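PDB 6SNR: lipid II:glycine glycyltransferase from Staphylococcus aureus, which probably adds the first glycine of the pentaglycine cross-bridge to the lysine of lipid II, taking it from glycyl-tRNA, in peptidoglycan synthesis. Local coordinates for residues Q9-F14 / Q52-L57; L24-W29 / D218-D223; S211-I216 / Y318-S323. All coordinates share one frame; numbering follows the deposited sequence.

The three contacts run in a row from one sheet of the protein to the other. Contact 1 joins helix 8-17 to strand 50-61 in the N-terminal sheet, and contact 3 joins helix 210-220 to strand 315-323 in the second sheet; their centres are about 25 Å apart. Contact 2 lies between, with its centre about 13 Å from that of contact 1 and 14 Å from that of contact 3, and links helix 27-33 to helix 210-220. Along the chain, contact 1 closes before contact 3 opens, while contact 2 interlocks with both. A probable hydrogen bond between Asp-12 and Thr-27 ties contacts 1 and 2, and helix 210-220 serves contacts 2 and 3, so contact 2 bridges the two sheet-bearing parts of the protein.

Contact 1: residues Q9-F14 / Q52-L57; sequences QEHDAF and QGVAQL
In the N-terminal of the two acetyltransferase-like (GNAT) domains of the FemABX fold, helix 8-17 packs on a mixed sheet, and the rings of His-11 and Phe-14 rest on Val-54 of strand 50-61. The helix runs across the strand, with 111° between their directions and 9.1 Å between the axes. His-11 and Phe-14, one turn apart, both have CG anti to the backbone N (chi1 176° and -176°), which carries the two rings to the strand on either side of the valine. Val-54 points toward the helix, and its CG2 touches both: it lies 3.6 Å from the His-11 ring edge, CD2 and NE2 as modelled, and 3.7 Å from CD1 of Phe-14. Beyond the valine, the His-11 ring reaches the backbone of Ala-55 and the aliphatic start of Gln-56, the atom modelled as His-11 CE1 standing 4.2 Å from Gln-56 CB. Which way round the imidazole sits is doubtful. Beside it, Asp-12 OD2 holds the hydroxyl of Thr-27. The Phe-14 ring lies nearer the N-terminal end of 52-57, at a classic beta bulge in which Gln-52 and Gly-53 together sit opposite Val-45 of the neighbouring strand. There Phe-14 CE1 lies 4.0 Å from Gly-53 CA, and Phe-14 CZ ends 3.7 Å from Gln-52 C.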
ATOM      1  N   GLN A   9     -17.156  11.012  11.950  1.00 20.76           N
ATOM      2  CA  GLN A   9     -16.022  11.863  11.610  1.00 20.83           C
ATOM      3  C   GLN A   9     -15.079  12.085  12.786  1.00 20.09           C
ATOM      4  O   GLN A   9     -13.890  12.110  12.628  1.00 19.78           O
ATOM      5  CB  GLN A   9     -16.509  13.205  11.058  1.00 23.83           C
ATOM      6  CG  GLN A   9     -17.112  13.092   9.705  1.00 26.33           C
ATOM      7  CD  GLN A   9     -18.554  12.797   9.757  1.00 27.82           C
ATOM      8  OE1 GLN A   9     -19.137  12.543  10.835  1.00 29.58           O
ATOM      9  NE2 GLN A   9     -19.187  12.874   8.588  1.00 32.74           N
ATOM     10  N   GLU A  10     -15.623  12.254  13.997  1.00 19.07           N
ATOM     11  CA  GLU A  10     -14.830  12.397  15.177  1.00 19.52           C
ATOM     12  C   GLU A  10     -13.996  11.150  15.469  1.00 17.23           C
ATOM     13  O   GLU A  10     -12.848  11.252  15.818  1.00 17.86           O
ATOM     14  CB  GLU A  10     -15.724  12.776  16.367  1.00 19.15           C
ATOM     15  CG  GLU A  10     -16.273  14.214  16.244  1.00 23.56           C
ATOM     16  CD  GLU A  10     -17.384  14.538  17.235  1.00 27.77           C
ATOM     17  OE1 GLU A  10     -18.099  13.664  17.795  1.00 25.21           O
ATOM     18  OE2 GLU A  10     -17.579  15.767  17.430  1.00 33.65           O
ATOM     19  N   HIS A  11     -14.619   9.991  15.376  1.00 18.52           N
ATOM     20  CA  HIS A  11     -13.919   8.695  15.503  1.00 15.95           C
ATOM     21  C   HIS A  11     -12.783   8.598  14.498  1.00 15.52           C
ATOM     22  O   HIS A  11     -11.661   8.325  14.853  1.00 16.66           O
ATOM     23  CB  HIS A  11     -14.908   7.552  15.257  1.00 14.98           C
ATOM     24  CG  HIS A  11     -14.282   6.195  15.268  1.00 16.46           C
ATOM     25  ND1 HIS A  11     -13.737   5.568  14.162  1.00 18.11           N
ATOM     26  CD2 HIS A  11     -14.091   5.355  16.316  1.00 13.74           C
ATOM     27  CE1 HIS A  11     -13.301   4.357  14.533  1.00 14.29           C
ATOM     28  NE2 HIS A  11     -13.456   4.238  15.836  1.00 19.57           N
ATOM     29  N   ASP A  12     -13.096   8.817  13.232  1.00 17.76           N
ATOM     30  CA  ASP A  12     -12.101   8.704  12.163  1.00 16.64           C
ATOM     31  C   ASP A  12     -10.937   9.701  12.385  1.00 17.74           C
ATOM     32  O   ASP A  12      -9.766   9.380  12.213  1.00 17.11           O
ATOM     33  CB  ASP A  12     -12.750   8.892  10.784  1.00 16.12           C
ATOM     34  CG  ASP A  12     -13.640   7.728  10.377  1.00 15.71           C
ATOM     35  OD1 ASP A  12     -13.454   6.630  11.010  1.00 16.27           O
ATOM     36  OD2 ASP A  12     -14.480   7.902   9.473  1.00 17.11           O
ATOM     37  N   ALA A  13     -11.257  10.918  12.816  1.00 17.31           N
ATOM     38  CA  ALA A  13     -10.200  11.884  13.130  1.00 19.39           C
ATOM     39  C   ALA A  13      -9.251  11.398  14.221  1.00 19.62           C
ATOM     40  O   ALA A  13      -8.017  11.477  14.116  1.00 20.68           O
ATOM     41  CB  ALA A  13     -10.822  13.246  13.469  1.00 20.72           C
ATOM     42  N   PHE A  14      -9.839  10.838  15.278  1.00 17.56           N
ATOM     43  CA  PHE A  14      -9.084  10.301  16.378  1.00 18.07           C
ATOM     44  C   PHE A  14      -8.213   9.154  15.918  1.00 17.11           C
ATOM     45  O   PHE A  14      -7.011   9.106  16.274  1.00 19.72           O
ATOM     46  CB  PHE A  14     -10.021   9.835  17.499  1.00 18.80           C
ATOM     47  CG  PHE A  14      -9.289   9.360  18.726  1.00 19.02           C
ATOM     48  CD1 PHE A  14      -8.880   8.060  18.865  1.00 20.12           C
ATOM     49  CD2 PHE A  14      -8.993  10.249  19.742  1.00 21.46           C
ATOM     50  CE1 PHE A  14      -8.194   7.646  20.004  1.00 21.77           C
ATOM     51  CE2 PHE A  14      -8.312   9.842  20.868  1.00 21.78           C
ATOM     52  CZ  PHE A  14      -7.913   8.532  21.006  1.00 20.16           C
ATOM     53  N   GLN A  52     -10.013   9.488  24.998  1.00 22.35           N
ATOM     54  CA  GLN A  52      -8.706   8.838  25.278  1.00 22.23           C
ATOM     55  C   GLN A  52      -8.554   7.498  24.533  1.00 21.13           C
ATOM     56  O   GLN A  52      -7.433   6.979  24.421  1.00 21.88           O
ATOM     57  CB  GLN A  52      -8.458   8.654  26.783  1.00 26.51           C
ATOM     58  CG  GLN A  52      -8.259   9.959  27.552  1.00 30.59           C
ATOM     59  CD  GLN A  52      -7.883   9.710  29.003  1.00 35.08           C
ATOM     60  OE1 GLN A  52      -7.329   8.659  29.353  1.00 39.87           O
ATOM     61  NE2 GLN A  52      -8.186  10.675  29.866  1.00 39.56           N
ATOM     62  N   GLY A  53      -9.645   6.940  24.013  1.00 19.71           N
ATOM     63  CA  GLY A  53      -9.541   5.705  23.176  1.00 19.76           C
ATOM     64  C   GLY A  53     -10.841   5.414  22.464  1.00 19.15           C
ATOM     65  O   GLY A  53     -11.915   5.786  22.949  1.00 18.49           O
ATOM     66  N   VAL A  54     -10.763   4.721  21.321  1.00 17.06           N
ATOM     67  CA  VAL A  54     -11.921   4.295  20.577  1.00 16.26           C
ATOM     68  C   VAL A  54     -11.717   2.911  20.043  1.00 16.85           C
ATOM     69  O   VAL A  54     -10.581   2.380  20.080  1.00 16.35           O
ATOM     70  CB  VAL A  54     -12.213   5.229  19.378  1.00 17.86           C
ATOM     71  CG1 VAL A  54     -12.353   6.659  19.863  1.00 18.35           C
ATOM     72  CG2 VAL A  54     -11.086   5.135  18.339  1.00 17.17           C
ATOM     73  N   ALA A  55     -12.789   2.325  19.577  1.00 16.76           N
ATOM     74  CA  ALA A  55     -12.710   1.048  18.884  1.00 14.36           C
ATOM     75  C   ALA A  55     -13.937   0.846  18.025  1.00 16.10           C
ATOM     76  O   ALA A  55     -15.052   1.243  18.377  1.00 15.91           O
ATOM     77  CB  ALA A  55     -12.509  -0.092  19.886  1.00 15.34           C
ATOM     78  N   GLN A  56     -13.724   0.272  16.859  1.00 15.03           N
ATOM     79  CA  GLN A  56     -14.739  -0.160  15.975  1.00 14.36           C
ATOM     80  C   GLN A  56     -14.790  -1.696  15.989  1.00 16.56           C
ATOM     81  O   GLN A  56     -13.806  -2.374  15.720  1.00 15.96           O
ATOM     82  CB  GLN A  56     -14.420   0.311  14.560  1.00 16.15           C
ATOM     83  CG  GLN A  56     -15.433  -0.084  13.578  1.00 16.87           C
ATOM     84  CD  GLN A  56     -15.248   0.657  12.295  1.00 19.68           C
ATOM     85  OE1 GLN A  56     -14.346   0.344  11.497  1.00 21.68           O
ATOM     86  NE2 GLN A  56     -16.061   1.654  12.105  1.00 16.57           N
ATOM     87  N   LEU A  57     -15.926  -2.220  16.383  1.00 14.93           N
ATOM     88  CA  LEU A  57     -16.179  -3.665  16.532  1.00 14.70           C
ATOM     89  C   LEU A  57     -16.911  -4.164  15.344  1.00 16.57           C
ATOM     90  O   LEU A  57     -17.957  -3.594  14.946  1.00 17.73           O
ATOM     91  CB  LEU A  57     -17.054  -3.906  17.811  1.00 14.96           C
ATOM     92  CG  LEU A  57     -16.453  -3.723  19.197  1.00 16.54           C
ATOM     93  CD1 LEU A  57     -15.742  -2.434  19.481  1.00 16.89           C
ATOM     94  CD2 LEU A  57     -17.581  -3.949  20.225  1.00 16.91           C
TER

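Contact 2: residues L24-W29 / D218-D223; sequences LQLTKW and DALHED
Lys-28, on helix 27-33, lays its side chain along the carbonyl of Ala-219, with its CB against the Leu-220 side chain. Lys-28 CB lies 3.5 Å from Ala-219 O and 3.9 Å from Leu-220 CD2, and the Ala-219 methyl packs near it. Lys-28 CG lies near two oxygens, 3.4 Å from Ala-219 O and 3.5 Å from Asp-223 OD2. CD and CE continue past the same carbonyl because the chain bends at chi2 and again at chi4 (58°), which turns NZ back toward it. The ammonium is the hub of a salt-bridge network that joins the N-terminal acetyltransferase-like domain, by helix 27-33, to helix 210-220 and the residues following it in the second domain. Lys-28 NZ bonds to Asp-223 OD2 at 2.7 Å, from the syn side but 31° out of the carboxylate plane, and to Glu-222 OE1 at 3.2 Å, nearly in line with the C-O bond. Ala-219 O, 3.0 Å from Lys-28 NZ, is met almost head-on, with a C=O...N angle of 168°. Two carboxylates and a carbonyl would be expected to favour the charged lysine. On the buried side, Leu-220 reaches Leu-26 through CD2, while Leu-220 CD1 sits at the edge of the Trp-29 indole, 4.1 Å from CE3.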
ATOM      1  N   LEU A  24      -7.972  -0.177   9.261  1.00 14.34           N
ATOM      2  CA  LEU A  24      -9.001  -1.163   9.548  1.00 15.77           C
ATOM      3  C   LEU A  24      -9.927  -0.748  10.713  1.00 15.66           C
ATOM      4  O   LEU A  24     -10.892  -1.461  10.965  1.00 16.75           O
ATOM      5  CB  LEU A  24      -8.352  -2.543   9.803  1.00 18.15           C
ATOM      6  CG  LEU A  24      -7.488  -3.154   8.715  1.00 19.64           C
ATOM      7  CD1 LEU A  24      -7.289  -4.674   8.891  1.00 19.36           C
ATOM      8  CD2 LEU A  24      -7.731  -2.747   7.284  1.00 21.07           C
ATOM      9  N   GLN A  25      -9.653   0.411  11.345  1.00 15.58           N
ATOM     10  CA  GLN A  25     -10.519   1.006  12.361  1.00 14.28           C
ATOM     11  C   GLN A  25     -11.349   2.194  11.858  1.00 15.33           C
ATOM     12  O   GLN A  25     -12.083   2.808  12.655  1.00 16.00           O
ATOM     13  CB  GLN A  25      -9.759   1.356  13.608  1.00 14.22           C
ATOM     14  CG  GLN A  25      -9.303   0.131  14.410  1.00 14.00           C
ATOM     15  CD  GLN A  25     -10.506  -0.512  15.101  1.00 14.14           C
ATOM     16  OE1 GLN A  25     -11.038  -1.612  14.722  1.00 16.75           O
ATOM     17  NE2 GLN A  25     -10.967   0.193  16.036  1.00 13.38           N
ATOM     18  N   LEU A  26     -11.218   2.532  10.587  1.00 15.76           N
ATOM     19  CA  LEU A  26     -12.014   3.650  10.012  1.00 14.93           C
ATOM     20  C   LEU A  26     -13.433   3.229   9.713  1.00 14.34           C
ATOM     21  O   LEU A  26     -13.705   2.111   9.257  1.00 15.59           O
ATOM     22  CB  LEU A  26     -11.360   4.202   8.720  1.00 16.08           C
ATOM     23  CG  LEU A  26      -9.955   4.784   8.885  1.00 16.83           C
ATOM     24  CD1 LEU A  26      -9.462   5.283   7.523  1.00 17.20           C
ATOM     25  CD2 LEU A  26      -9.968   5.919   9.892  1.00 17.57           C
ATOM     26  N   THR A  27     -14.367   4.185   9.868  1.00 15.80           N
ATOM     27  CA  THR A  27     -15.731   3.887   9.595  1.00 15.20           C
ATOM     28  C   THR A  27     -16.033   3.449   8.153  1.00 16.07           C
ATOM     29  O   THR A  27     -16.869   2.596   7.929  1.00 17.70           O
ATOM     30  CB  THR A  27     -16.705   5.020  10.034  1.00 16.47           C
ATOM     31  OG1 THR A  27     -16.542   6.171   9.178  1.00 18.15           O
ATOM     32  CG2 THR A  27     -16.527   5.417  11.459  1.00 16.00           C
ATOM     33  N   LYS A  28     -15.340   4.039   7.156  1.00 15.95           N
ATOM     34  CA  LYS A  28     -15.577   3.652   5.777  1.00 17.03           C
ATOM     35  C   LYS A  28     -14.971   2.267   5.460  1.00 15.94           C
ATOM     36  O   LYS A  28     -15.432   1.605   4.544  1.00 17.38           O
ATOM     37  CB  LYS A  28     -15.018   4.706   4.809  1.00 18.44           C
ATOM     38  CG  LYS A  28     -15.671   6.051   4.911  1.00 21.66           C
ATOM     39  CD  LYS A  28     -17.129   6.008   4.547  1.00 23.50           C
ATOM     40  CE  LYS A  28     -17.603   7.427   4.210  1.00 24.92           C
ATOM     41  NZ  LYS A  28     -16.822   8.054   3.084  1.00 28.74           N
ATOM     42  N   TRP A  29     -13.978   1.844   6.249  1.00 16.61           N
ATOM     43  CA  TRP A  29     -13.501   0.438   6.108  1.00 16.59           C
ATOM     44  C   TRP A  29     -14.616  -0.528   6.555  1.00 16.81           C
ATOM     45  O   TRP A  29     -14.912  -1.553   5.894  1.00 16.23           O
ATOM     46  CB  TRP A  29     -12.251   0.202   6.909  1.00 17.70           C
ATOM     47  CG  TRP A  29     -11.776  -1.192   6.757  1.00 18.42           C
ATOM     48  CD1 TRP A  29     -11.980  -2.226   7.627  1.00 19.68           C
ATOM     49  CD2 TRP A  29     -11.078  -1.742   5.635  1.00 22.80           C
ATOM     50  NE1 TRP A  29     -11.462  -3.370   7.113  1.00 22.41           N
ATOM     51  CE2 TRP A  29     -10.894  -3.110   5.900  1.00 23.94           C
ATOM     52  CE3 TRP A  29     -10.595  -1.215   4.428  1.00 25.51           C
ATOM     53  CZ2 TRP A  29     -10.211  -3.945   5.033  1.00 27.38           C
ATOM     54  CZ3 TRP A  29      -9.948  -2.043   3.560  1.00 28.83           C
ATOM     55  CH2 TRP A  29      -9.760  -3.404   3.864  1.00 27.55           C
ATOM     56  N   ASP A 218     -15.008   2.889  -3.501  1.00 25.54           N
ATOM     57  CA  ASP A 218     -16.140   3.776  -3.349  1.00 25.59           C
ATOM     58  C   ASP A 218     -16.356   4.249  -1.913  1.00 26.80           C
ATOM     59  O   ASP A 218     -16.893   5.327  -1.683  1.00 32.32           O
ATOM     60  CB  ASP A 218     -17.426   3.067  -3.796  1.00 25.82           C
ATOM     61  CG  ASP A 218     -17.520   2.850  -5.300  1.00 30.14           C
ATOM     62  OD1 ASP A 218     -16.735   3.433  -6.079  1.00 29.79           O
ATOM     63  OD2 ASP A 218     -18.395   2.050  -5.698  1.00 31.96           O
ATOM     64  N   ALA A 219     -16.009   3.422  -0.928  1.00 25.86           N
ATOM     65  CA  ALA A 219     -16.155   3.857   0.465  1.00 24.44           C
ATOM     66  C   ALA A 219     -15.156   4.922   0.866  1.00 22.75           C
ATOM     67  O   ALA A 219     -15.468   5.889   1.558  1.00 22.26           O
ATOM     68  CB  ALA A 219     -16.014   2.659   1.397  1.00 25.29           C
ATOM     69  N   LEU A 220     -13.916   4.703   0.471  1.00 20.12           N
ATOM     70  CA  LEU A 220     -12.817   5.486   0.969  1.00 19.02           C
ATOM     71  C   LEU A 220     -12.296   6.626   0.047  1.00 18.11           C
ATOM     72  O   LEU A 220     -11.670   7.531   0.532  1.00 17.91           O
ATOM     73  CB  LEU A 220     -11.699   4.505   1.320  1.00 21.16           C
ATOM     74  CG  LEU A 220     -12.000   3.648   2.579  1.00 23.42           C
ATOM     75  CD1 LEU A 220     -11.490   2.233   2.344  1.00 25.75           C
ATOM     76  CD2 LEU A 220     -11.325   4.259   3.781  1.00 21.64           C
ATOM     77  N   HIS A 221     -12.525   6.519  -1.243  1.00 20.73           N
ATOM     78  CA  HIS A 221     -11.974   7.497  -2.197  1.00 21.04           C
ATOM     79  C   HIS A 221     -12.486   8.939  -1.991  1.00 23.20           C
ATOM     80  O   HIS A 221     -11.704   9.911  -2.021  1.00 22.23           O
ATOM     81  CB  HIS A 221     -12.208   7.085  -3.626  1.00 22.47           C
ATOM     82  CG  HIS A 221     -11.758   8.117  -4.613  1.00 23.31           C
ATOM     83  ND1 HIS A 221     -10.433   8.502  -4.734  1.00 22.79           N
ATOM     84  CD2 HIS A 221     -12.450   8.855  -5.513  1.00 27.86           C
ATOM     85  CE1 HIS A 221     -10.335   9.435  -5.671  1.00 26.47           C
ATOM     86  NE2 HIS A 221     -11.549   9.676  -6.147  1.00 27.89           N
ATOM     87  N   GLU A 222     -13.773   9.035  -1.696  1.00 28.31           N
ATOM     88  CA  GLU A 222     -14.427  10.326  -1.385  1.00 31.95           C
ATOM     89  C   GLU A 222     -13.643  11.175  -0.374  1.00 26.06           C
ATOM     90  O   GLU A 222     -13.492  12.376  -0.536  1.00 27.69           O
ATOM     91  CB  GLU A 222     -15.831  10.011  -0.807  1.00 36.97           C
ATOM     92  CG  GLU A 222     -16.858  11.116  -0.957  1.00 47.06           C
ATOM     93  CD  GLU A 222     -18.011  11.008   0.026  1.00 44.29           C
ATOM     94  OE1 GLU A 222     -17.967  10.209   1.004  1.00 52.00           O
ATOM     95  OE2 GLU A 222     -18.969  11.757  -0.176  1.00 52.40           O
ATOM     96  N   ASP A 223     -13.128  10.528   0.685  1.00 21.44           N
ATOM     97  CA  ASP A 223     -12.327  11.139   1.722  1.00 20.24           C
ATOM     98  C   ASP A 223     -10.821  11.272   1.434  1.00 17.65           C
ATOM     99  O   ASP A 223     -10.052  11.769   2.281  1.00 20.25           O
ATOM    100  CB  ASP A 223     -12.509  10.334   3.041  1.00 21.14           C
ATOM    101  CG  ASP A 223     -13.948  10.255   3.466  1.00 22.03           C
ATOM    102  OD1 ASP A 223     -14.697  11.289   3.490  1.00 21.76           O
ATOM    103  OD2 ASP A 223     -14.388   9.131   3.765  1.00 22.98           O
TER

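Contact 3: residues S211-I216 / Y318-S323; sequences SYFENI and YLYGAS
Tyr-320 reaches out from strand 315-323 so that three side chains of helix 210-220, which runs roughly antiparallel to the strand at 148°, gather round its ring, each from a different direction. Phe-213 comes edge-on: its CE1 stands 3.8 Å above the plane of the Tyr-320 ring, over the ring centre. The pair is thus a T-shaped (edge-to-face) stack, with planes at 80° and centroids 5.3 Å apart. Tyr-212 crosses Tyr-320 at about a right angle and meets it at the phenol end, where the two OH atoms share a short hydrogen bond of 2.6 Å; the hydroxyl of Tyr-320 lies near the plane of the Tyr-212 ring, at its edge. With CG anti to the backbone N (chi1 173°), Tyr-212 swings its ring over to that hydroxyl, and its CD1 also lies over the rim of one face of Phe-213. Ile-216, a turn further on, adds its CD1 4.1 Å from Tyr-320 CE2 and, more loosely, 4.4 Å from Leu-319 CD1. Phe-192 of helix 189-202 extends the group, touching Tyr-320 and meeting Phe-213 edge-to-face. The result is an aromatic cluster between a helix and the sheet it packs on, in the second acetyltransferase-like domain of the FemABX fold.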
ATOM      1  N   SER A 211     -16.058  -5.657  -9.106  1.00 33.62           N
ATOM      2  CA  SER A 211     -16.973  -5.297  -8.021  1.00 33.58           C
ATOM      3  C   SER A 211     -16.294  -5.292  -6.653  1.00 28.59           C
ATOM      4  O   SER A 211     -16.640  -4.486  -5.776  1.00 27.70           O
ATOM      5  CB  SER A 211     -18.166  -6.273  -7.986  1.00 33.81           C
ATOM      6  OG  SER A 211     -18.926  -6.071  -9.147  1.00 38.05           O
ATOM      7  N   TYR A 212     -15.346  -6.210  -6.487  1.00 31.50           N
ATOM      8  CA  TYR A 212     -14.570  -6.337  -5.263  1.00 31.67           C
ATOM      9  C   TYR A 212     -13.709  -5.080  -5.026  1.00 29.96           C
ATOM     10  O   TYR A 212     -13.642  -4.539  -3.918  1.00 28.31           O
ATOM     11  CB  TYR A 212     -13.704  -7.604  -5.289  1.00 32.45           C
ATOM     12  CG  TYR A 212     -12.761  -7.693  -4.102  1.00 34.75           C
ATOM     13  CD1 TYR A 212     -11.480  -7.115  -4.150  1.00 35.95           C
ATOM     14  CD2 TYR A 212     -13.140  -8.330  -2.935  1.00 37.04           C
ATOM     15  CE1 TYR A 212     -10.630  -7.176  -3.061  1.00 37.33           C
ATOM     16  CE2 TYR A 212     -12.300  -8.391  -1.846  1.00 37.34           C
ATOM     17  CZ  TYR A 212     -11.043  -7.819  -1.914  1.00 39.29           C
ATOM     18  OH  TYR A 212     -10.209  -7.909  -0.826  1.00 43.51           O
ATOM     19  N   PHE A 213     -13.081  -4.585  -6.086  1.00 28.00           N
ATOM     20  CA  PHE A 213     -12.290  -3.372  -5.979  1.00 25.78           C
ATOM     21  C   PHE A 213     -13.154  -2.107  -5.877  1.00 23.44           C
ATOM     22  O   PHE A 213     -12.817  -1.150  -5.183  1.00 25.29           O
ATOM     23  CB  PHE A 213     -11.253  -3.330  -7.126  1.00 24.99           C
ATOM     24  CG  PHE A 213     -10.310  -4.486  -7.097  1.00 26.39           C
ATOM     25  CD1 PHE A 213      -9.408  -4.624  -6.053  1.00 27.31           C
ATOM     26  CD2 PHE A 213     -10.317  -5.447  -8.089  1.00 29.99           C
ATOM     27  CE1 PHE A 213      -8.562  -5.707  -5.988  1.00 27.76           C
ATOM     28  CE2 PHE A 213      -9.459  -6.526  -8.033  1.00 29.90           C
ATOM     29  CZ  PHE A 213      -8.576  -6.659  -6.986  1.00 30.28           C
ATOM     30  N   GLU A 214     -14.287  -2.084  -6.577  1.00 22.85           N
ATOM     31  CA  GLU A 214     -15.196  -0.981  -6.489  1.00 24.51           C
ATOM     32  C   GLU A 214     -15.720  -0.797  -5.038  1.00 22.17           C
ATOM     33  O   GLU A 214     -15.849   0.310  -4.594  1.00 21.77           O
ATOM     34  CB  GLU A 214     -16.351  -1.186  -7.486  1.00 27.80           C
ATOM     35  CG  GLU A 214     -15.965  -0.768  -8.904  1.00 29.20           C
ATOM     36  CD  GLU A 214     -17.009  -1.136  -9.943  1.00 34.67           C
ATOM     37  OE1 GLU A 214     -17.836  -2.044  -9.690  1.00 32.72           O
ATOM     38  OE2 GLU A 214     -16.957  -0.541 -11.035  1.00 33.68           O
ATOM     39  N   ASN A 215     -15.945  -1.894  -4.354  1.00 23.65           N
ATOM     40  CA  ASN A 215     -16.469  -1.879  -2.976  1.00 23.83           C
ATOM     41  C   ASN A 215     -15.498  -1.174  -2.034  1.00 25.17           C
ATOM     42  O   ASN A 215     -15.865  -0.294  -1.269  1.00 28.73           O
ATOM     43  CB  ASN A 215     -16.653  -3.303  -2.523  1.00 23.44           C
ATOM     44  CG  ASN A 215     -17.199  -3.409  -1.114  1.00 24.48           C
ATOM     45  OD1 ASN A 215     -18.275  -2.891  -0.835  1.00 25.97           O
ATOM     46  ND2 ASN A 215     -16.483  -4.114  -0.243  1.00 26.04           N
ATOM     47  N   ILE A 216     -14.234  -1.503  -2.176  1.00 24.55           N
ATOM     48  CA  ILE A 216     -13.212  -0.786  -1.387  1.00 25.68           C
ATOM     49  C   ILE A 216     -13.042   0.681  -1.827  1.00 25.84           C
ATOM     50  O   ILE A 216     -13.051   1.660  -1.033  1.00 25.38           O
ATOM     51  CB  ILE A 216     -11.885  -1.594  -1.373  1.00 30.91           C
ATOM     52  CG1 ILE A 216     -11.346  -1.899  -2.769  1.00 36.36           C
ATOM     53  CG2 ILE A 216     -12.054  -2.945  -0.693  1.00 32.04           C
ATOM     54  CD1 ILE A 216     -10.176  -2.861  -2.769  1.00 38.12           C
ATOM     55  N   TYR A 318       0.150   0.341   0.413  1.00 15.76           N
ATOM     56  CA  TYR A 318       0.085  -0.261  -0.911  1.00 16.07           C
ATOM     57  C   TYR A 318      -0.727  -1.534  -0.788  1.00 17.85           C
ATOM     58  O   TYR A 318      -0.248  -2.545  -0.297  1.00 18.50           O
ATOM     59  CB  TYR A 318       1.548  -0.553  -1.382  1.00 16.29           C
ATOM     60  CG  TYR A 318       1.633  -1.493  -2.568  1.00 18.95           C
ATOM     61  CD1 TYR A 318       1.148  -1.121  -3.798  1.00 19.10           C
ATOM     62  CD2 TYR A 318       2.157  -2.744  -2.442  1.00 21.41           C
ATOM     63  CE1 TYR A 318       1.228  -1.949  -4.911  1.00 21.93           C
ATOM     64  CE2 TYR A 318       2.264  -3.587  -3.543  1.00 21.97           C
ATOM     65  CZ  TYR A 318       1.810  -3.173  -4.774  1.00 22.68           C
ATOM     66  OH  TYR A 318       1.866  -4.002  -5.906  1.00 25.06           O
ATOM     67  N   LEU A 319      -1.987  -1.466  -1.182  1.00 17.20           N
ATOM     68  CA  LEU A 319      -2.961  -2.525  -0.901  1.00 20.30           C
ATOM     69  C   LEU A 319      -2.959  -3.630  -1.946  1.00 19.55           C
ATOM     70  O   LEU A 319      -2.942  -4.790  -1.599  1.00 21.74           O
ATOM     71  CB  LEU A 319      -4.365  -1.909  -0.781  1.00 23.96           C
ATOM     72  CG  LEU A 319      -5.303  -2.173   0.412  1.00 30.12           C
ATOM     73  CD1 LEU A 319      -6.716  -2.538  -0.009  1.00 32.10           C
ATOM     74  CD2 LEU A 319      -4.778  -3.147   1.454  1.00 32.78           C
ATOM     75  N   TYR A 320      -2.955  -3.264  -3.228  1.00 19.58           N
ATOM     76  CA  TYR A 320      -2.992  -4.192  -4.338  1.00 20.59           C
ATOM     77  C   TYR A 320      -2.250  -3.571  -5.515  1.00 19.76           C
ATOM     78  O   TYR A 320      -2.357  -2.370  -5.739  1.00 20.33           O
ATOM     79  CB  TYR A 320      -4.440  -4.479  -4.799  1.00 22.03           C
ATOM     80  CG  TYR A 320      -5.287  -5.277  -3.835  1.00 23.48           C
ATOM     81  CD1 TYR A 320      -5.151  -6.635  -3.754  1.00 27.72           C
ATOM     82  CD2 TYR A 320      -6.265  -4.654  -3.048  1.00 25.34           C
ATOM     83  CE1 TYR A 320      -5.923  -7.392  -2.866  1.00 28.82           C
ATOM     84  CE2 TYR A 320      -7.042  -5.385  -2.153  1.00 27.77           C
ATOM     85  CZ  TYR A 320      -6.878  -6.747  -2.083  1.00 28.78           C
ATOM     86  OH  TYR A 320      -7.631  -7.489  -1.213  1.00 30.66           O
ATOM     87  N   GLY A 321      -1.532  -4.400  -6.265  1.00 22.13           N
ATOM     88  CA  GLY A 321      -0.874  -3.975  -7.514  1.00 20.01           C
ATOM     89  C   GLY A 321      -0.968  -5.033  -8.602  1.00 20.40           C
ATOM     90  O   GLY A 321      -1.135  -6.218  -8.290  1.00 23.85           O
ATOM     91  N   ALA A 322      -0.899  -4.612  -9.858  1.00 21.54           N
ATOM     92  CA  ALA A 322      -1.056  -5.540 -10.998  1.00 25.05           C
ATOM     93  C   ALA A 322      -0.251  -5.024 -12.151  1.00 25.27           C
ATOM     94  O   ALA A 322      -0.016  -3.813 -12.250  1.00 23.04           O
ATOM     95  CB  ALA A 322      -2.521  -5.701 -11.395  1.00 24.47           C
ATOM     96  N   SER A 323       0.189  -5.926 -13.035  1.00 26.12           N
ATOM     97  CA  SER A 323       0.891  -5.470 -14.230  1.00 24.31           C
ATOM     98  C   SER A 323       0.762  -6.494 -15.341  1.00 27.13           C
ATOM     99  O   SER A 323       0.575  -7.681 -15.054  1.00 27.31           O
ATOM    100  CB  SER A 323       2.375  -5.204 -13.923  1.00 27.02           C
ATOM    101  OG  SER A 323       3.022  -6.367 -13.426  1.00 28.34           O
TER